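Long-range contact in polyketide synthase PksR (Bacillus subtilis, PDB 4U3V), which takes part in making the antibiotic polyketide bacillaene, this piece being its double-hotdog enoyl-isomerase domain of the dehydratase family: residues G226-F238 / S272-K284. Residues are numbered along the deposited sequence; the frame is centred on the assembly and turned at random.
Sequences GGFLPFGINDIQF and SETVLHYSGYSLK
Gln237 and His277 meet as a hydrogen-bonded pair of antiparallel strands, and their side chains repeat the link: His277 ND1 donates to Gln237 OE1 at 2.7 Å, nearly straight at 171°. The oxygen lies in the imidazole plane at the ring edge, while the amide is turned 52° from that plane. NE2 of the same ring hydrogen-bonds Thr274 OG1, so both nitrogens are engaged and the ring's rotation is fixed.

On the other face, Ile233 CG1 lies beside its backbone N (chi1 -50°) and over one face of the Tyr281 ring. Its CD1 touches both tyrosines, 4.0 Å from Tyr281 CE1 and 4.0 Å from Tyr278 CD1. Tyr278 OH hydrogen-bonds Thr208 OG1 and Tyr281 OH hydrogen-bonds Thr208 O, in helix 205-219, which packs against this face. Farther along, Ile236 and Leu276 lie side by side, with Ile236 CG2 3.8 Å from Leu276 CD1.

Two bulges interrupt the pairing: one between Pro230 and Gly232, where a water bridges Gly232 O and Ser282 O, and a classic bulge where Asn234 and Asp235 face Ser279. Gly280 O is gripped from opposite faces of its plane by Asn234 N and Ser282 OG. Strand 230-239 also pairs with strand 75-83, consistent with the junction of the two hotdog folds in a double-hotdog domain.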
loop_
_atom_site.group_PDB
_atom_site.type_symbol
_atom_site.label_atom_id
_atom_site.label_comp_id
_atom_site.label_asym_id
_atom_site.label_seq_id
_atom_site.Cartn_x
_atom_site.Cartn_y
_atom_site.Cartn_z
ATOM N N GLY A 226 -7.056 18.323 10.167
ATOM C CA GLY A 226 -6.672 18.288 8.759
ATOM C C GLY A 226 -5.991 16.988 8.381
ATOM O O GLY A 226 -5.259 16.402 9.177
ATOM N N GLY A 227 -6.181 16.574 7.137
ATOM C CA GLY A 227 -5.977 15.187 6.769
ATOM C C GLY A 227 -4.539 14.917 6.396
ATOM O O GLY A 227 -3.632 15.690 6.702
ATOM N N PHE A 228 -4.339 13.775 5.762
ATOM C CA PHE A 228 -3.045 13.405 5.243
ATOM C C PHE A 228 -3.322 12.844 3.857
ATOM O O PHE A 228 -4.490 12.804 3.448
ATOM C CB PHE A 228 -2.460 12.342 6.159
ATOM C CG PHE A 228 -2.391 12.774 7.600
ATOM C CD1 PHE A 228 -1.256 13.407 8.090
ATOM C CD2 PHE A 228 -3.486 12.607 8.445
ATOM C CE1 PHE A 228 -1.222 13.878 9.393
ATOM C CE2 PHE A 228 -3.425 13.006 9.769
ATOM C CZ PHE A 228 -2.293 13.652 10.240
ATOM N N LEU A 229 -2.267 12.507 3.107
ATOM C CA LEU A 229 -2.419 11.752 1.859
ATOM C C LEU A 229 -1.132 11.010 1.521
ATOM O O LEU A 229 -0.052 11.562 1.716
ATOM C CB LEU A 229 -2.794 12.711 0.726
ATOM C CG LEU A 229 -4.306 12.833 0.504
ATOM C CD1 LEU A 229 -4.701 14.217 0.008
ATOM C CD2 LEU A 229 -4.802 11.742 -0.438
ATOM N N PRO A 230 -1.231 9.717 1.173
ATOM C CA PRO A 230 -0.035 8.938 0.845
ATOM C C PRO A 230 0.661 9.561 -0.371
ATOM O O PRO A 230 0.002 10.054 -1.300
ATOM C CB PRO A 230 -0.594 7.561 0.470
ATOM C CG PRO A 230 -1.902 7.495 1.179
ATOM C CD PRO A 230 -2.447 8.891 1.079
ATOM N N PHE A 231 1.978 9.623 -0.291
ATOM C CA PHE A 231 2.830 10.356 -1.234
ATOM C C PHE A 231 3.738 9.349 -1.983
ATOM O O PHE A 231 4.122 9.546 -3.137
ATOM C CB PHE A 231 3.682 11.316 -0.388
ATOM C CG PHE A 231 4.625 12.177 -1.181
ATOM C CD1 PHE A 231 4.221 13.430 -1.644
ATOM C CD2 PHE A 231 5.951 11.795 -1.354
ATOM C CE1 PHE A 231 5.106 14.256 -2.324
ATOM C CE2 PHE A 231 6.837 12.609 -2.053
ATOM C CZ PHE A 231 6.411 13.839 -2.540
ATOM N N GLY A 232 4.066 8.244 -1.337
ATOM C CA GLY A 232 4.852 7.214 -1.978
ATOM C C GLY A 232 5.565 6.408 -0.921
ATOM O O GLY A 232 5.194 6.488 0.263
ATOM N N ILE A 233 6.390 5.467 -1.370
ATOM C CA ILE A 233 7.080 4.495 -0.511
ATOM C C ILE A 233 8.555 4.407 -0.950
ATOM O O ILE A 233 8.853 4.060 -2.085
ATOM C CB ILE A 233 6.413 3.097 -0.587
ATOM C CG1 ILE A 233 4.896 3.215 -0.366
ATOM C CG2 ILE A 233 7.122 2.115 0.368
ATOM C CD1 ILE A 233 4.146 1.891 -0.509
ATOM N N ASN A 234 9.490 4.695 -0.050
ATOM C CA ASN A 234 10.924 4.686 -0.410
ATOM C C ASN A 234 11.515 3.315 -0.780
ATOM O O ASN A 234 12.380 3.216 -1.677
ATOM C CB ASN A 234 11.762 5.321 0.715
ATOM C CG ASN A 234 11.550 6.823 0.836
ATOM O OD1 ASN A 234 11.056 7.474 -0.082
ATOM N ND2 ASN A 234 11.956 7.385 1.974
ATOM N N ASP A 235 11.019 2.263 -0.134
ATOM C CA ASP A 235 11.488 0.901 -0.382
ATOM C C ASP A 235 10.437 -0.134 -0.017
ATOM O O ASP A 235 9.833 -0.093 1.069
ATOM C CB ASP A 235 12.806 0.635 0.357
ATOM C CG ASP A 235 13.546 -0.594 -0.176
ATOM O OD1 ASP A 235 14.003 -0.578 -1.346
ATOM O OD2 ASP A 235 13.679 -1.581 0.580
ATOM N N ILE A 236 10.288 -1.159 -0.858
ATOM C CA ILE A 236 9.524 -2.317 -0.475
ATOM C C ILE A 236 10.388 -3.532 -0.715
ATOM O O ILE A 236 11.003 -3.628 -1.771
ATOM C CB ILE A 236 8.250 -2.464 -1.352
ATOM C CG1 ILE A 236 7.537 -1.106 -1.461
ATOM C CG2 ILE A 236 7.383 -3.614 -0.824
ATOM C CD1 ILE A 236 6.248 -1.142 -2.283
ATOM N N GLN A 237 10.461 -4.428 0.257
ATOM C CA GLN A 237 11.133 -5.724 0.046
ATOM C C GLN A 237 10.131 -6.826 0.150
ATOM O O GLN A 237 9.461 -6.956 1.159
ATOM C CB GLN A 237 12.215 -5.965 1.129
ATOM C CG GLN A 237 13.171 -4.803 1.345
ATOM C CD GLN A 237 14.237 -5.137 2.384
ATOM O OE1 GLN A 237 14.020 -5.970 3.266
ATOM N NE2 GLN A 237 15.355 -4.443 2.324
ATOM N N PHE A 238 10.041 -7.667 -0.884
ATOM C CA PHE A 238 8.938 -8.590 -0.969
ATOM C C PHE A 238 9.385 -9.942 -1.556
ATOM O O PHE A 238 10.441 -10.022 -2.172
ATOM C CB PHE A 238 7.838 -7.972 -1.875
ATOM C CG PHE A 238 8.334 -7.580 -3.225
ATOM C CD1 PHE A 238 8.326 -8.527 -4.255
ATOM C CD2 PHE A 238 8.910 -6.329 -3.467
ATOM C CE1 PHE A 238 8.859 -8.205 -5.482
ATOM C CE2 PHE A 238 9.393 -5.986 -4.722
ATOM C CZ PHE A 238 9.427 -6.970 -5.716
ATOM N N SER A 272 5.620 -15.357 13.997
ATOM C CA SER A 272 6.671 -14.491 14.536
ATOM C C SER A 272 7.789 -14.044 13.594
ATOM O O SER A 272 8.837 -13.574 14.045
ATOM C CB SER A 272 7.281 -15.160 15.771
ATOM O OG SER A 272 6.764 -14.597 16.959
ATOM N N GLU A 273 7.585 -14.180 12.288
ATOM C CA GLU A 273 8.602 -13.726 11.360
ATOM C C GLU A 273 8.022 -12.816 10.293
ATOM O O GLU A 273 6.842 -12.950 9.914
ATOM C CB GLU A 273 9.325 -14.886 10.703
ATOM C CG GLU A 273 8.390 -15.882 10.047
ATOM C CD GLU A 273 8.980 -17.279 9.981
ATOM O OE1 GLU A 273 10.197 -17.423 10.249
ATOM O OE2 GLU A 273 8.227 -18.226 9.654
ATOM N N THR A 274 8.865 -11.911 9.817
ATOM C CA THR A 274 8.437 -10.932 8.809
ATOM C C THR A 274 8.404 -11.448 7.380
ATOM O O THR A 274 9.244 -12.266 6.972
ATOM C CB THR A 274 9.336 -9.695 8.735
ATOM O OG1 THR A 274 10.639 -10.041 8.253
ATOM C CG2 THR A 274 9.395 -8.965 10.086
ATOM N N VAL A 275 7.380 -11.028 6.639
ATOM C CA VAL A 275 7.141 -11.566 5.292
ATOM C C VAL A 275 7.074 -10.485 4.207
ATOM O O VAL A 275 7.087 -10.796 3.010
ATOM C CB VAL A 275 5.815 -12.365 5.325
ATOM C CG1 VAL A 275 5.927 -13.606 6.233
ATOM C CG2 VAL A 275 4.665 -11.507 5.806
ATOM N N LEU A 276 7.181 -9.220 4.626
ATOM C CA LEU A 276 7.174 -8.110 3.684
ATOM C C LEU A 276 7.588 -6.867 4.486
ATOM O O LEU A 276 7.194 -6.765 5.658
ATOM C CB LEU A 276 5.736 -7.939 3.171
ATOM C CG LEU A 276 5.358 -6.696 2.369
ATOM C CD1 LEU A 276 6.161 -6.631 1.090
ATOM C CD2 LEU A 276 3.854 -6.737 2.030
ATOM N N HIS A 277 8.479 -6.064 3.917
ATOM C CA HIS A 277 9.008 -4.843 4.566
ATOM C C HIS A 277 8.702 -3.654 3.704
ATOM O O HIS A 277 9.018 -3.635 2.506
ATOM C CB HIS A 277 10.530 -4.878 4.790
ATOM C CG HIS A 277 11.045 -6.128 5.491
ATOM N ND1 HIS A 277 12.239 -6.697 5.169
ATOM C CD2 HIS A 277 10.491 -6.924 6.502
ATOM C CE1 HIS A 277 12.402 -7.828 5.893
ATOM N NE2 HIS A 277 11.370 -7.934 6.748
ATOM N N TYR A 278 8.175 -2.598 4.324
ATOM C CA TYR A 278 8.169 -1.272 3.688
ATOM C C TYR A 278 9.052 -0.330 4.490
ATOM O O TYR A 278 9.017 -0.355 5.708
ATOM C CB TYR A 278 6.768 -0.639 3.747
ATOM C CG TYR A 278 5.644 -1.463 3.147
ATOM C CD1 TYR A 278 5.092 -1.117 1.903
ATOM C CD2 TYR A 278 5.057 -2.487 3.858
ATOM C CE1 TYR A 278 4.005 -1.799 1.393
ATOM C CE2 TYR A 278 3.940 -3.161 3.368
ATOM C CZ TYR A 278 3.436 -2.838 2.121
ATOM O OH TYR A 278 2.312 -3.493 1.642
ATOM N N SER A 279 9.734 0.567 3.815
ATOM C CA SER A 279 10.525 1.572 4.502
ATOM C C SER A 279 10.271 2.947 3.877
ATOM O O SER A 279 10.069 3.078 2.653
ATOM C CB SER A 279 12.014 1.146 4.516
ATOM O OG SER A 279 12.779 1.940 3.642
ATOM N N GLY A 280 10.149 3.986 4.708
ATOM C CA GLY A 280 9.826 5.309 4.182
ATOM C C GLY A 280 8.492 5.344 3.458
ATOM O O GLY A 280 8.367 5.923 2.371
ATOM N N TYR A 281 7.486 4.747 4.094
ATOM C CA TYR A 281 6.102 4.928 3.692
ATOM C C TYR A 281 5.692 6.355 4.052
ATOM O O TYR A 281 5.642 6.730 5.249
ATOM C CB TYR A 281 5.291 3.892 4.471
ATOM C CG TYR A 281 3.896 3.605 3.963
ATOM C CD1 TYR A 281 3.573 2.297 3.505
ATOM C CD2 TYR A 281 2.886 4.545 4.069
ATOM C CE1 TYR A 281 2.283 1.999 3.070
ATOM C CE2 TYR A 281 1.592 4.245 3.612
ATOM C CZ TYR A 281 1.307 2.965 3.155
ATOM O OH TYR A 281 0.035 2.660 2.692
ATOM N N SER A 282 5.372 7.161 3.034
ATOM C CA SER A 282 5.314 8.631 3.179
ATOM C C SER A 282 3.888 9.134 3.145
ATOM O O SER A 282 3.148 8.810 2.198
ATOM C CB SER A 282 6.047 9.278 1.963
ATOM O OG SER A 282 7.434 8.993 2.024
ATOM N N LEU A 283 3.541 9.985 4.121
ATOM C CA LEU A 283 2.308 10.748 4.136
ATOM C C LEU A 283 2.649 12.236 4.129
ATOM O O LEU A 283 3.507 12.709 4.876
ATOM C CB LEU A 283 1.464 10.424 5.376
ATOM C CG LEU A 283 0.557 9.188 5.311
ATOM C CD1 LEU A 283 1.382 7.923 5.178
ATOM C CD2 LEU A 283 -0.315 9.131 6.551
ATOM N N LYS A 284 1.896 12.987 3.344
ATOM C CA LYS A 284 1.951 14.443 3.378
ATOM C C LYS A 284 0.895 15.011 4.319
ATOM O O LYS A 284 -0.282 14.625 4.234
ATOM C CB LYS A 284 1.727 14.977 1.955
ATOM C CG LYS A 284 1.725 16.490 1.856
ATOM C CD LYS A 284 1.591 16.938 0.408
ATOM C CE LYS A 284 1.291 18.430 0.306
ATOM N NZ LYS A 284 2.519 19.269 0.396
HETATM O O HOH W 1 2.423 6.413 0.805
#